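Local coordinates for molybdopterin biosynthesis protein (PDB 3TCR) that probably binds molybdopterin and takes part in the biosynthesis of the molybdenum cofactor, at residues 84-96 / 116-128. Residues are numbered along the deposited sequence; the frame is centred on the assembly and turned at random.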
loop_
_atom_site.group_PDB
_atom_site.type_symbol
_atom_site.label_atom_id
_atom_site.label_comp_id
_atom_site.label_asym_id
_atom_site.label_seq_id
_atom_site.Cartn_x
_atom_site.Cartn_y
_atom_site.Cartn_z
ATOM N N VAL A 84 10.670 10.743 22.932
ATOM C CA VAL A 84 9.659 10.013 23.662
ATOM C C VAL A 84 10.010 8.531 23.651
ATOM O O VAL A 84 10.805 8.054 22.817
ATOM C CB VAL A 84 8.245 10.162 23.015
ATOM C CG1 VAL A 84 7.745 11.605 23.056
ATOM C CG2 VAL A 84 8.242 9.623 21.587
ATOM N N GLU A 85 9.398 7.807 24.584
ATOM C CA GLU A 85 9.466 6.361 24.646
ATOM C C GLU A 85 8.563 5.763 23.592
ATOM O O GLU A 85 7.729 6.452 23.016
ATOM C CB GLU A 85 8.975 5.872 26.014
ATOM C CG GLU A 85 9.854 6.299 27.181
ATOM C CD GLU A 85 9.255 5.977 28.565
ATOM O OE1 GLU A 85 8.051 6.195 28.796
ATOM O OE2 GLU A 85 10.003 5.545 29.439
ATOM N N ASN A 86 8.683 4.454 23.412
ATOM C CA ASN A 86 7.750 3.678 22.594
ATOM C C ASN A 86 6.492 3.456 23.355
ATOM O O ASN A 86 6.253 2.369 23.893
ATOM C CB ASN A 86 8.340 2.312 22.199
ATOM C CG ASN A 86 8.859 2.302 20.788
ATOM O OD1 ASN A 86 8.086 2.477 19.829
ATOM N ND2 ASN A 86 10.162 2.201 20.646
ATOM N N ASP A 87 5.682 4.501 23.352
ATOM C CA ASP A 87 4.531 4.613 24.185
ATOM C C ASP A 87 3.530 5.441 23.419
ATOM O O ASP A 87 3.758 6.632 23.137
ATOM C CB ASP A 87 4.892 5.315 25.483
ATOM C CG ASP A 87 3.697 5.497 26.385
ATOM O OD1 ASP A 87 3.495 4.609 27.237
ATOM O OD2 ASP A 87 2.940 6.481 26.220
ATOM N N LEU A 88 2.403 4.806 23.131
ATOM C CA LEU A 88 1.374 5.378 22.307
ATOM C C LEU A 88 0.925 6.788 22.723
ATOM O O LEU A 88 0.924 7.697 21.892
ATOM C CB LEU A 88 0.191 4.406 22.247
ATOM C CG LEU A 88 -0.833 4.787 21.176
ATOM C CD1 LEU A 88 -1.238 3.536 20.383
ATOM C CD2 LEU A 88 -2.024 5.544 21.819
ATOM N N SER A 89 0.587 6.979 23.994
ATOM C CA SER A 89 0.126 8.286 24.437
ATOM C C SER A 89 1.216 9.352 24.425
ATOM O O SER A 89 0.944 10.497 24.143
ATOM C CB SER A 89 -0.550 8.210 25.812
ATOM O OG SER A 89 0.417 8.023 26.808
ATOM N N GLU A 90 2.459 8.982 24.693
ATOM C CA GLU A 90 3.558 9.953 24.588
ATOM C C GLU A 90 3.805 10.392 23.158
ATOM O O GLU A 90 4.004 11.570 22.888
ATOM C CB GLU A 90 4.876 9.390 25.142
ATOM C CG GLU A 90 4.925 9.206 26.645
ATOM C CD GLU A 90 6.288 8.651 27.113
ATOM O OE1 GLU A 90 6.297 7.924 28.133
ATOM O OE2 GLU A 90 7.352 8.941 26.465
ATOM N N ILE A 91 3.828 9.436 22.249
ATOM C CA ILE A 91 3.978 9.743 20.843
ATOM C C ILE A 91 2.824 10.636 20.359
ATOM O O ILE A 91 3.051 11.615 19.642
ATOM C CB ILE A 91 4.029 8.488 19.954
ATOM C CG1 ILE A 91 5.197 7.592 20.364
ATOM C CG2 ILE A 91 4.153 8.917 18.484
ATOM C CD1 ILE A 91 5.164 6.172 19.809
ATOM N N GLN A 92 1.599 10.305 20.753
ATOM C CA GLN A 92 0.434 11.093 20.350
ATOM C C GLN A 92 0.520 12.511 20.912
ATOM O O GLN A 92 0.263 13.511 20.196
ATOM C CB GLN A 92 -0.882 10.366 20.750
ATOM C CG GLN A 92 -1.156 9.137 19.844
ATOM C CD GLN A 92 -2.575 8.578 20.008
ATOM O OE1 GLN A 92 -3.205 8.819 21.012
ATOM N NE2 GLN A 92 -3.077 7.849 19.012
ATOM N N ASN A 93 0.936 12.626 22.167
ATOM C CA ASN A 93 1.065 13.935 22.777
ATOM C C ASN A 93 2.064 14.798 22.000
ATOM O O ASN A 93 1.821 15.990 21.778
ATOM C CB ASN A 93 1.514 13.863 24.246
ATOM C CG ASN A 93 0.385 13.464 25.188
ATOM O OD1 ASN A 93 -0.789 13.663 24.877
ATOM N ND2 ASN A 93 0.732 12.909 26.351
ATOM N N ALA A 94 3.191 14.192 21.650
ATOM C CA ALA A 94 4.253 14.893 20.937
ATOM C C ALA A 94 3.730 15.373 19.570
ATOM O O ALA A 94 3.877 16.540 19.217
ATOM C CB ALA A 94 5.500 13.984 20.781
ATOM N N VAL A 95 3.114 14.476 18.803
ATOM C CA VAL A 95 2.596 14.877 17.487
ATOM C C VAL A 95 1.468 15.928 17.611
ATOM O O VAL A 95 1.459 16.938 16.896
ATOM C CB VAL A 95 2.124 13.660 16.700
ATOM C CG1 VAL A 95 1.396 14.089 15.419
ATOM C CG2 VAL A 95 3.312 12.734 16.400
ATOM N N ASN A 96 0.514 15.687 18.507
ATOM C CA ASN A 96 -0.639 16.593 18.680
ATOM C C ASN A 96 -0.141 17.971 19.109
ATOM O O ASN A 96 -0.739 18.978 18.744
ATOM C CB ASN A 96 -1.667 16.064 19.713
ATOM C CG ASN A 96 -2.543 14.953 19.161
ATOM O OD1 ASN A 96 -2.766 14.898 17.979
ATOM N ND2 ASN A 96 -3.003 14.045 20.019
ATOM N N PRO A 116 6.417 -5.895 19.461
ATOM C CA PRO A 116 5.242 -5.222 20.063
ATOM C C PRO A 116 5.507 -3.827 20.634
ATOM O O PRO A 116 4.607 -3.011 20.683
ATOM C CB PRO A 116 4.838 -6.187 21.173
ATOM C CG PRO A 116 5.285 -7.535 20.673
ATOM C CD PRO A 116 6.553 -7.287 19.931
ATOM N N ARG A 117 6.724 -3.577 21.053
ATOM C CA ARG A 117 7.123 -2.295 21.614
ATOM C C ARG A 117 7.085 -1.154 20.550
ATOM O O ARG A 117 6.729 -0.018 20.873
ATOM C CB ARG A 117 8.507 -2.467 22.291
ATOM C CG ARG A 117 9.037 -1.250 23.068
ATOM C CD ARG A 117 8.389 -1.090 24.457
ATOM N NE ARG A 117 8.656 0.225 25.056
ATOM C CZ ARG A 117 8.057 0.731 26.139
ATOM N NH1 ARG A 117 8.383 1.947 26.578
ATOM N NH2 ARG A 117 7.133 0.039 26.799
ATOM N N ASP A 118 7.348 -1.475 19.287
ATOM C CA ASP A 118 7.260 -0.510 18.161
ATOM C C ASP A 118 5.817 -0.042 17.868
ATOM O O ASP A 118 5.068 -0.730 17.142
ATOM C CB ASP A 118 7.791 -1.137 16.860
ATOM C CG ASP A 118 9.272 -1.474 16.908
ATOM O OD1 ASP A 118 10.107 -0.540 16.922
ATOM O OD2 ASP A 118 9.601 -2.707 16.875
ATOM N N VAL A 119 5.442 1.142 18.362
ATOM C CA VAL A 119 4.072 1.601 18.242
ATOM C C VAL A 119 3.895 2.965 17.570
ATOM O O VAL A 119 2.803 3.495 17.593
ATOM C CB VAL A 119 3.349 1.582 19.608
ATOM C CG1 VAL A 119 3.291 0.144 20.161
ATOM C CG2 VAL A 119 4.027 2.521 20.593
ATOM N N ALA A 120 4.921 3.491 16.912
ATOM C CA ALA A 120 4.785 4.734 16.162
ATOM C C ALA A 120 3.611 4.727 15.136
ATOM O O ALA A 120 2.818 5.645 15.095
ATOM C CB ALA A 120 6.113 5.099 15.467
ATOM N N PRO A 121 3.486 3.669 14.334
ATOM C CA PRO A 121 2.385 3.676 13.369
ATOM C C PRO A 121 0.995 3.630 14.017
ATOM O O PRO A 121 0.090 4.368 13.608
ATOM C CB PRO A 121 2.644 2.437 12.529
ATOM C CG PRO A 121 4.091 2.077 12.792
ATOM C CD PRO A 121 4.316 2.462 14.220
ATOM N N GLU A 122 0.830 2.774 15.016
ATOM C CA GLU A 122 -0.432 2.698 15.787
ATOM C C GLU A 122 -0.757 4.038 16.427
ATOM O O GLU A 122 -1.930 4.420 16.508
ATOM C CB GLU A 122 -0.318 1.671 16.917
ATOM C CG GLU A 122 -0.338 0.214 16.482
ATOM C CD GLU A 122 0.977 -0.311 15.919
ATOM O OE1 GLU A 122 1.994 0.400 15.856
ATOM O OE2 GLU A 122 0.968 -1.484 15.503
ATOM N N ALA A 123 0.277 4.746 16.889
ATOM C CA ALA A 123 0.082 6.045 17.558
ATOM C C ALA A 123 -0.322 7.119 16.547
ATOM O O ALA A 123 -1.137 7.993 16.855
ATOM C CB ALA A 123 1.318 6.491 18.327
ATOM N N THR A 124 0.264 7.030 15.350
ATOM C CA THR A 124 0.092 8.036 14.298
ATOM C C THR A 124 -1.223 7.940 13.516
ATOM O O THR A 124 -1.898 8.943 13.338
ATOM C CB THR A 124 1.307 8.016 13.345
ATOM O OG1 THR A 124 2.479 8.244 14.132
ATOM C CG2 THR A 124 1.219 9.107 12.223
ATOM N N GLN A 125 -1.544 6.752 13.024
ATOM C CA GLN A 125 -2.711 6.518 12.160
ATOM C C GLN A 125 -4.017 7.167 12.669
ATOM O O GLN A 125 -4.692 7.857 11.888
ATOM C CB GLN A 125 -2.915 5.013 11.905
ATOM C CG GLN A 125 -4.048 4.655 10.915
ATOM C CD GLN A 125 -3.721 5.046 9.478
ATOM O OE1 GLN A 125 -2.548 5.033 9.079
ATOM N NE2 GLN A 125 -4.753 5.420 8.698
ATOM N N PRO A 126 -4.359 7.009 13.964
ATOM C CA PRO A 126 -5.643 7.624 14.405
ATOM C C PRO A 126 -5.683 9.140 14.403
ATOM O O PRO A 126 -6.774 9.728 14.513
ATOM C CB PRO A 126 -5.852 7.093 15.846
ATOM C CG PRO A 126 -4.848 5.971 16.012
ATOM C CD PRO A 126 -3.738 6.181 14.997
ATOM N N LEU A 127 -4.532 9.778 14.302
ATOM C CA LEU A 127 -4.459 11.251 14.258
ATOM C C LEU A 127 -4.610 11.815 12.848
ATOM O O LEU A 127 -4.690 13.044 12.667
ATOM C CB LEU A 127 -3.103 11.729 14.815
ATOM C CG LEU A 127 -2.666 11.170 16.171
ATOM C CD1 LEU A 127 -1.303 11.757 16.507
ATOM C CD2 LEU A 127 -3.726 11.506 17.218
ATOM N N LEU A 128 -4.565 10.937 11.846
ATOM C CA LEU A 128 -4.523 11.398 10.457
ATOM C C LEU A 128 -5.924 11.729 9.959
ATOM O O LEU A 128 -6.796 10.893 10.070
ATOM C CB LEU A 128 -3.877 10.329 9.574
ATOM C CG LEU A 128 -2.417 9.970 9.903
ATOM C CD1 LEU A 128 -1.835 8.926 8.934
ATOM C CD2 LEU A 128 -1.532 11.214 9.946
HETATM O O HOH W 1 4.489 1.913 27.647
#
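Gln92 NE2 gives a hydrogen bond to Ala123 O, at 2.9 Å. The carbonyl oxygen lies almost in the Gln92 amide plane, and the N-H meets it at 157°. With CG anti to the carbonyl carbon (chi1 -73°), that methylene also lies beside the oxygen, and the chain then runs extended to bring NE2 to it. At the other end of the contact the tie is weaker: Val119 N, at the N-cap position of helix 120-124, donates a long 3.3 Å bond to Asn86 OD1. Arg117 folds back over the turn centred on Asn86, an inverse gamma turn, so that Asn86 O sits 3.2 Å above the centre of one guanidinium face, at angles poor for a hydrogen bond. Asp53 holds Arg117 NE in a salt bridge, and a water bridges Asp87 OD1 and Arg117 NH2, weakly on the arginine side. Asp87 itself caps helix 88-96, its OD2 accepting from both Glu90 N and Ser89 OG.

Between these polar ends the packing is aliphatic. Ala123 CB nestles against Ile91 CG2 at 3.7 Å, with Leu88 CG on it as well, while Ile91 CD1 reaches Val119 CG2 and the backbone of Ala120. Farther along, Leu127 CD1 meets Val95 CG1 at 3.7 Å, and its CD2 lies against the Asn96 amide.

The axes of 88-96 and 120-124 cross at -55° and come within 8.7 Å. Within the probable molybdopterin-binding domain, this joins the helix after strand 76-84, outermost in this chain's sheet, to the short helix after strand 105-109. Ile91 leans on Val51 of strand 44-51; Glu122 forms salt bridges to Arg155 and to Arg130 of the second subunit.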